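PDB 4ZWN: monoglyceride lipase from Saccharomyces cerevisiae, which hydrolyses monoacylglycerols, with a strong preference for monounsaturated ones, to free fatty acids and glycerol, and also takes part in breaking down fatty acid ethyl esters. Local coordinates for residues A[63-75]-A[90-102]. The protein carries 2 engineered substitutions. Numbering follows the deposited sequence.
Sequences RVLLIHGFGEYTK and ESFTFDQRGAGVT
E90 meets strand 63-67 with both its backbone and its carboxylate. Its carbonyl O accepts V64 N at 2.7 Å. Its OE1 takes two nitrogens of R63, NE at 2.9 Å and NH2 at 3.0 Å. The R63 chain bends at chi3 (-60°), so that the guanidinium presents this side edge, and both nitrogens reach OE1 from one face of the carboxylate, whose OE2 is left to K134; R63 NH1 is salt-bridged to E130. A methionine in place of R63 would probably leave OE1 without its two donors and E130 without its salt-bridge mate. F92 carries the parallel ladder on, its N bonding V64 O and its O receiving L66 N at 2.7 Å, while L65 CD2 lies against the ring edges of F92 and F94. A water bridges L66 O, H68 N and F94 O. D95 OD1 takes a weak bond from T74 N, and OD2 accepts V101 N within its own loop. Q96 N points almost straight (179°) at H68 NE2, 3.0 Å away in the ring plane; H68 ND1 donates to G69 O, and the two bonds together hold the ring's rotation and are consistent with the proton sitting on ND1. Q96 NE2 sits over the centre of that ring, 3.4 Å above its plane, with E72 O over the opposite face, nearer its rim, and A99 CB touches H68 CE1 at 3.6 Å. The two strands belong to a beta-alpha-beta unit of the alpha/beta-hydrolase sheet, linked through helix 78-86; strand 62-67 runs between 89-94 and 138-143, the strand leading to S144, the probable nucleophile, while helix 113-134 packs on R63 and F92.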
loop_
_atom_site.group_PDB
_atom_site.type_symbol
_atom_site.label_atom_id
_atom_site.label_comp_id
_atom_site.label_asym_id
_atom_site.label_seq_id
_atom_site.Cartn_x
_atom_site.Cartn_y
_atom_site.Cartn_z
ATOM N N ARG A 63 -0.055 4.084 -15.585
ATOM C CA ARG A 63 -0.110 2.843 -14.816
ATOM C C ARG A 63 0.194 3.106 -13.343
ATOM O O ARG A 63 1.082 3.896 -13.017
ATOM C CB ARG A 63 0.871 1.812 -15.379
ATOM C CG ARG A 63 0.805 0.456 -14.687
ATOM C CD ARG A 63 1.816 -0.522 -15.258
ATOM N NE ARG A 63 1.596 -0.768 -16.680
ATOM C CZ ARG A 63 2.199 -1.729 -17.372
ATOM N NH1 ARG A 63 3.057 -2.542 -16.770
ATOM N NH2 ARG A 63 1.942 -1.882 -18.666
ATOM N N VAL A 64 -0.546 2.446 -12.454
ATOM C CA VAL A 64 -0.308 2.591 -11.022
ATOM C C VAL A 64 0.201 1.292 -10.398
ATOM O O VAL A 64 -0.440 0.247 -10.501
ATOM C CB VAL A 64 -1.582 3.034 -10.270
ATOM C CG1 VAL A 64 -1.228 3.470 -8.861
ATOM C CG2 VAL A 64 -2.279 4.168 -11.008
ATOM N N LEU A 65 1.361 1.374 -9.753
ATOM C CA LEU A 65 1.939 0.251 -9.024
ATOM C C LEU A 65 1.381 0.216 -7.600
ATOM O O LEU A 65 1.564 1.159 -6.831
ATOM C CB LEU A 65 3.467 0.363 -8.996
ATOM C CG LEU A 65 4.332 -0.903 -8.956
ATOM C CD1 LEU A 65 5.800 -0.527 -8.830
ATOM C CD2 LEU A 65 3.929 -1.850 -7.839
ATOM N N LEU A 66 0.713 -0.876 -7.243
ATOM C CA LEU A 66 0.089 -0.967 -5.929
ATOM C C LEU A 66 0.923 -1.790 -4.947
ATOM O O LEU A 66 1.215 -2.961 -5.187
ATOM C CB LEU A 66 -1.315 -1.561 -6.049
ATOM C CG LEU A 66 -2.250 -0.917 -7.078
ATOM C CD1 LEU A 66 -3.660 -1.447 -6.921
ATOM C CD2 LEU A 66 -2.244 0.594 -6.963
ATOM N N ILE A 67 1.303 -1.161 -3.839
ATOM C CA ILE A 67 2.018 -1.843 -2.767
ATOM C C ILE A 67 1.061 -2.129 -1.615
ATOM O O ILE A 67 0.683 -1.218 -0.877
ATOM C CB ILE A 67 3.205 -1.012 -2.251
ATOM C CG1 ILE A 67 4.048 -0.499 -3.417
ATOM C CG2 ILE A 67 4.053 -1.836 -1.289
ATOM C CD1 ILE A 67 5.187 0.398 -2.998
ATOM N N HIS A 68 0.669 -3.392 -1.465
ATOM C CA HIS A 68 -0.325 -3.765 -0.462
ATOM C C HIS A 68 0.224 -3.647 0.955
ATOM O O HIS A 68 1.432 -3.518 1.162
ATOM C CB HIS A 68 -0.847 -5.187 -0.709
ATOM C CG HIS A 68 0.162 -6.269 -0.450
ATOM N ND1 HIS A 68 0.489 -6.694 0.819
ATOM C CD2 HIS A 68 0.894 -7.025 -1.302
ATOM C CE1 HIS A 68 1.391 -7.657 0.740
ATOM N NE2 HIS A 68 1.654 -7.878 -0.538
ATOM N N GLY A 69 -0.679 -3.688 1.928
ATOM C CA GLY A 69 -0.298 -3.608 3.325
ATOM C C GLY A 69 -0.135 -4.974 3.962
ATOM O O GLY A 69 -0.413 -6.003 3.341
ATOM N N PHE A 70 0.326 -4.978 5.210
ATOM C CA PHE A 70 0.497 -6.210 5.962
ATOM C C PHE A 70 -0.825 -6.965 6.049
ATOM O O PHE A 70 -1.855 -6.388 6.399
ATOM C CB PHE A 70 1.039 -5.906 7.361
ATOM C CG PHE A 70 1.291 -7.131 8.199
ATOM C CD1 PHE A 70 2.228 -8.074 7.808
ATOM C CD2 PHE A 70 0.603 -7.329 9.387
ATOM C CE1 PHE A 70 2.467 -9.199 8.579
ATOM C CE2 PHE A 70 0.838 -8.450 10.164
ATOM C CZ PHE A 70 1.770 -9.387 9.758
ATOM N N GLY A 71 -0.795 -8.248 5.704
ATOM C CA GLY A 71 -1.986 -9.077 5.755
ATOM C C GLY A 71 -2.842 -9.037 4.504
ATOM O O GLY A 71 -3.802 -9.799 4.379
ATOM N N GLU A 72 -2.497 -8.150 3.577
ATOM C CA GLU A 72 -3.262 -7.996 2.346
ATOM C C GLU A 72 -2.676 -8.823 1.203
ATOM O O GLU A 72 -1.616 -9.435 1.345
ATOM C CB GLU A 72 -3.331 -6.521 1.943
ATOM C CG GLU A 72 -4.158 -5.651 2.882
ATOM C CD GLU A 72 -4.320 -4.238 2.360
ATOM O OE1 GLU A 72 -3.545 -3.846 1.459
ATOM O OE2 GLU A 72 -5.225 -3.519 2.841
ATOM N N TYR A 73 -3.380 -8.830 0.076
ATOM C CA TYR A 73 -2.946 -9.536 -1.128
ATOM C C TYR A 73 -3.764 -9.029 -2.320
ATOM O O TYR A 73 -4.518 -8.066 -2.183
ATOM C CB TYR A 73 -3.078 -11.060 -0.962
ATOM C CG TYR A 73 -4.493 -11.551 -0.739
ATOM C CD1 TYR A 73 -5.157 -11.297 0.454
ATOM C CD2 TYR A 73 -5.157 -12.280 -1.716
ATOM C CE1 TYR A 73 -6.445 -11.736 0.663
ATOM C CE2 TYR A 73 -6.447 -12.729 -1.514
ATOM C CZ TYR A 73 -7.088 -12.450 -0.323
ATOM O OH TYR A 73 -8.374 -12.893 -0.111
ATOM N N THR A 74 -3.611 -9.671 -3.476
ATOM C CA THR A 74 -4.201 -9.180 -4.727
ATOM C C THR A 74 -5.696 -8.854 -4.652
ATOM O O THR A 74 -6.113 -7.776 -5.072
ATOM C CB THR A 74 -3.999 -10.193 -5.869
ATOM O OG1 THR A 74 -4.573 -11.453 -5.499
ATOM C CG2 THR A 74 -2.518 -10.376 -6.166
ATOM N N LYS A 75 -6.492 -9.778 -4.117
ATOM C CA LYS A 75 -7.948 -9.618 -4.074
ATOM C C LYS A 75 -8.381 -8.353 -3.334
ATOM O O LYS A 75 -9.396 -7.742 -3.678
ATOM C CB LYS A 75 -8.604 -10.847 -3.426
ATOM C CG LYS A 75 -10.121 -10.744 -3.277
ATOM C CD LYS A 75 -10.716 -11.988 -2.634
ATOM C CE LYS A 75 -10.904 -13.106 -3.648
ATOM N NZ LYS A 75 -11.902 -12.732 -4.686
ATOM N N GLU A 90 -3.970 1.685 -15.960
ATOM C CA GLU A 90 -3.476 0.334 -15.738
ATOM C C GLU A 90 -3.025 0.166 -14.294
ATOM O O GLU A 90 -2.593 1.126 -13.654
ATOM C CB GLU A 90 -2.319 0.019 -16.689
ATOM C CG GLU A 90 -2.708 -0.011 -18.154
ATOM C CD GLU A 90 -1.519 -0.237 -19.070
ATOM O OE1 GLU A 90 -0.370 -0.030 -18.621
ATOM O OE2 GLU A 90 -1.736 -0.625 -20.238
ATOM N N SER A 91 -3.125 -1.056 -13.783
ATOM C CA SER A 91 -2.636 -1.361 -12.445
ATOM C C SER A 91 -1.666 -2.531 -12.465
ATOM O O SER A 91 -1.791 -3.449 -13.277
ATOM C CB SER A 91 -3.794 -1.678 -11.495
ATOM O OG SER A 91 -4.612 -0.546 -11.269
ATOM N N PHE A 92 -0.694 -2.486 -11.563
ATOM C CA PHE A 92 0.189 -3.613 -11.332
ATOM C C PHE A 92 0.363 -3.800 -9.837
ATOM O O PHE A 92 0.715 -2.861 -9.122
ATOM C CB PHE A 92 1.549 -3.409 -12.004
ATOM C CG PHE A 92 2.446 -4.620 -11.935
ATOM C CD1 PHE A 92 3.234 -4.857 -10.821
ATOM C CD2 PHE A 92 2.493 -5.523 -12.986
ATOM C CE1 PHE A 92 4.053 -5.972 -10.755
ATOM C CE2 PHE A 92 3.311 -6.638 -12.926
ATOM C CZ PHE A 92 4.091 -6.863 -11.811
ATOM N N THR A 93 0.107 -5.013 -9.366
ATOM C CA THR A 93 0.346 -5.341 -7.971
ATOM C C THR A 93 0.945 -6.733 -7.869
ATOM O O THR A 93 0.817 -7.549 -8.782
ATOM C CB THR A 93 -0.946 -5.258 -7.131
ATOM O OG1 THR A 93 -0.620 -5.354 -5.740
ATOM C CG2 THR A 93 -1.908 -6.375 -7.503
ATOM N N PHE A 94 1.615 -6.996 -6.756
ATOM C CA PHE A 94 2.203 -8.303 -6.520
ATOM C C PHE A 94 2.149 -8.621 -5.036
ATOM O O PHE A 94 2.288 -7.727 -4.201
ATOM C CB PHE A 94 3.648 -8.351 -7.032
ATOM C CG PHE A 94 4.589 -7.434 -6.296
ATOM C CD1 PHE A 94 4.672 -6.092 -6.627
ATOM C CD2 PHE A 94 5.395 -7.919 -5.277
ATOM C CE1 PHE A 94 5.536 -5.248 -5.952
ATOM C CE2 PHE A 94 6.263 -7.083 -4.600
ATOM C CZ PHE A 94 6.334 -5.745 -4.937
ATOM N N ASP A 95 1.922 -9.887 -4.709
ATOM C CA ASP A 95 2.018 -10.325 -3.326
ATOM C C ASP A 95 3.487 -10.277 -2.923
ATOM O O ASP A 95 4.317 -10.971 -3.504
ATOM C CB ASP A 95 1.439 -11.732 -3.143
ATOM C CG ASP A 95 -0.073 -11.777 -3.332
ATOM O OD1 ASP A 95 -0.707 -10.702 -3.410
ATOM O OD2 ASP A 95 -0.631 -12.893 -3.388
ATOM N N GLN A 96 3.808 -9.434 -1.946
ATOM C CA GLN A 96 5.193 -9.234 -1.539
ATOM C C GLN A 96 5.734 -10.444 -0.789
ATOM O O GLN A 96 4.970 -11.289 -0.320
ATOM C CB GLN A 96 5.323 -7.985 -0.663
ATOM C CG GLN A 96 4.797 -6.710 -1.297
ATOM C CD GLN A 96 4.837 -5.534 -0.339
ATOM O OE1 GLN A 96 5.907 -5.106 0.091
ATOM N NE2 GLN A 96 3.665 -5.014 0.008
ATOM N N ARG A 97 7.058 -10.517 -0.683
ATOM C CA ARG A 97 7.712 -11.577 0.070
ATOM C C ARG A 97 7.221 -11.576 1.514
ATOM O O ARG A 97 7.305 -10.564 2.207
ATOM C CB ARG A 97 9.233 -11.411 0.021
ATOM C CG ARG A 97 10.015 -12.581 0.599
ATOM C CD ARG A 97 11.508 -12.295 0.581
ATOM N NE ARG A 97 11.976 -11.927 -0.753
ATOM C CZ ARG A 97 12.591 -12.757 -1.589
ATOM N NH1 ARG A 97 12.830 -14.012 -1.230
ATOM N NH2 ARG A 97 12.977 -12.331 -2.784
ATOM N N GLY A 98 6.695 -12.714 1.954
ATOM C CA GLY A 98 6.169 -12.843 3.298
ATOM C C GLY A 98 4.656 -12.785 3.332
ATOM O O GLY A 98 4.040 -12.970 4.384
ATOM N N ALA A 99 4.051 -12.538 2.173
ATOM C CA ALA A 99 2.608 -12.337 2.102
ATOM C C ALA A 99 1.972 -13.042 0.907
ATOM O O ALA A 99 2.660 -13.433 -0.037
ATOM C CB ALA A 99 2.295 -10.849 2.053
ATOM N N GLY A 100 0.653 -13.198 0.965
ATOM C CA GLY A 100 -0.118 -13.725 -0.149
ATOM C C GLY A 100 0.310 -15.099 -0.626
ATOM O O GLY A 100 0.735 -15.935 0.169
ATOM N N VAL A 101 0.199 -15.324 -1.932
ATOM C CA VAL A 101 0.552 -16.607 -2.528
ATOM C C VAL A 101 2.054 -16.710 -2.791
ATOM O O VAL A 101 2.556 -17.767 -3.170
ATOM C CB VAL A 101 -0.206 -16.844 -3.853
ATOM C CG1 VAL A 101 -1.710 -16.826 -3.616
ATOM C CG2 VAL A 101 0.189 -15.803 -4.889
ATOM N N THR A 102 2.764 -15.604 -2.586
ATOM C CA THR A 102 4.211 -15.567 -2.773
ATOM C C THR A 102 4.930 -16.374 -1.698
ATOM O O THR A 102 5.884 -17.099 -1.982
ATOM C CB THR A 102 4.743 -14.119 -2.755
ATOM O OG1 THR A 102 4.198 -13.395 -3.864
ATOM C CG2 THR A 102 6.264 -14.097 -2.844
HETATM O O HOH W 1 2.178 -4.897 -3.581
HETATM O O HOH W 2 -2.588 -5.815 -3.540
HETATM O O HOH W 3 -3.356 -13.527 -4.430
#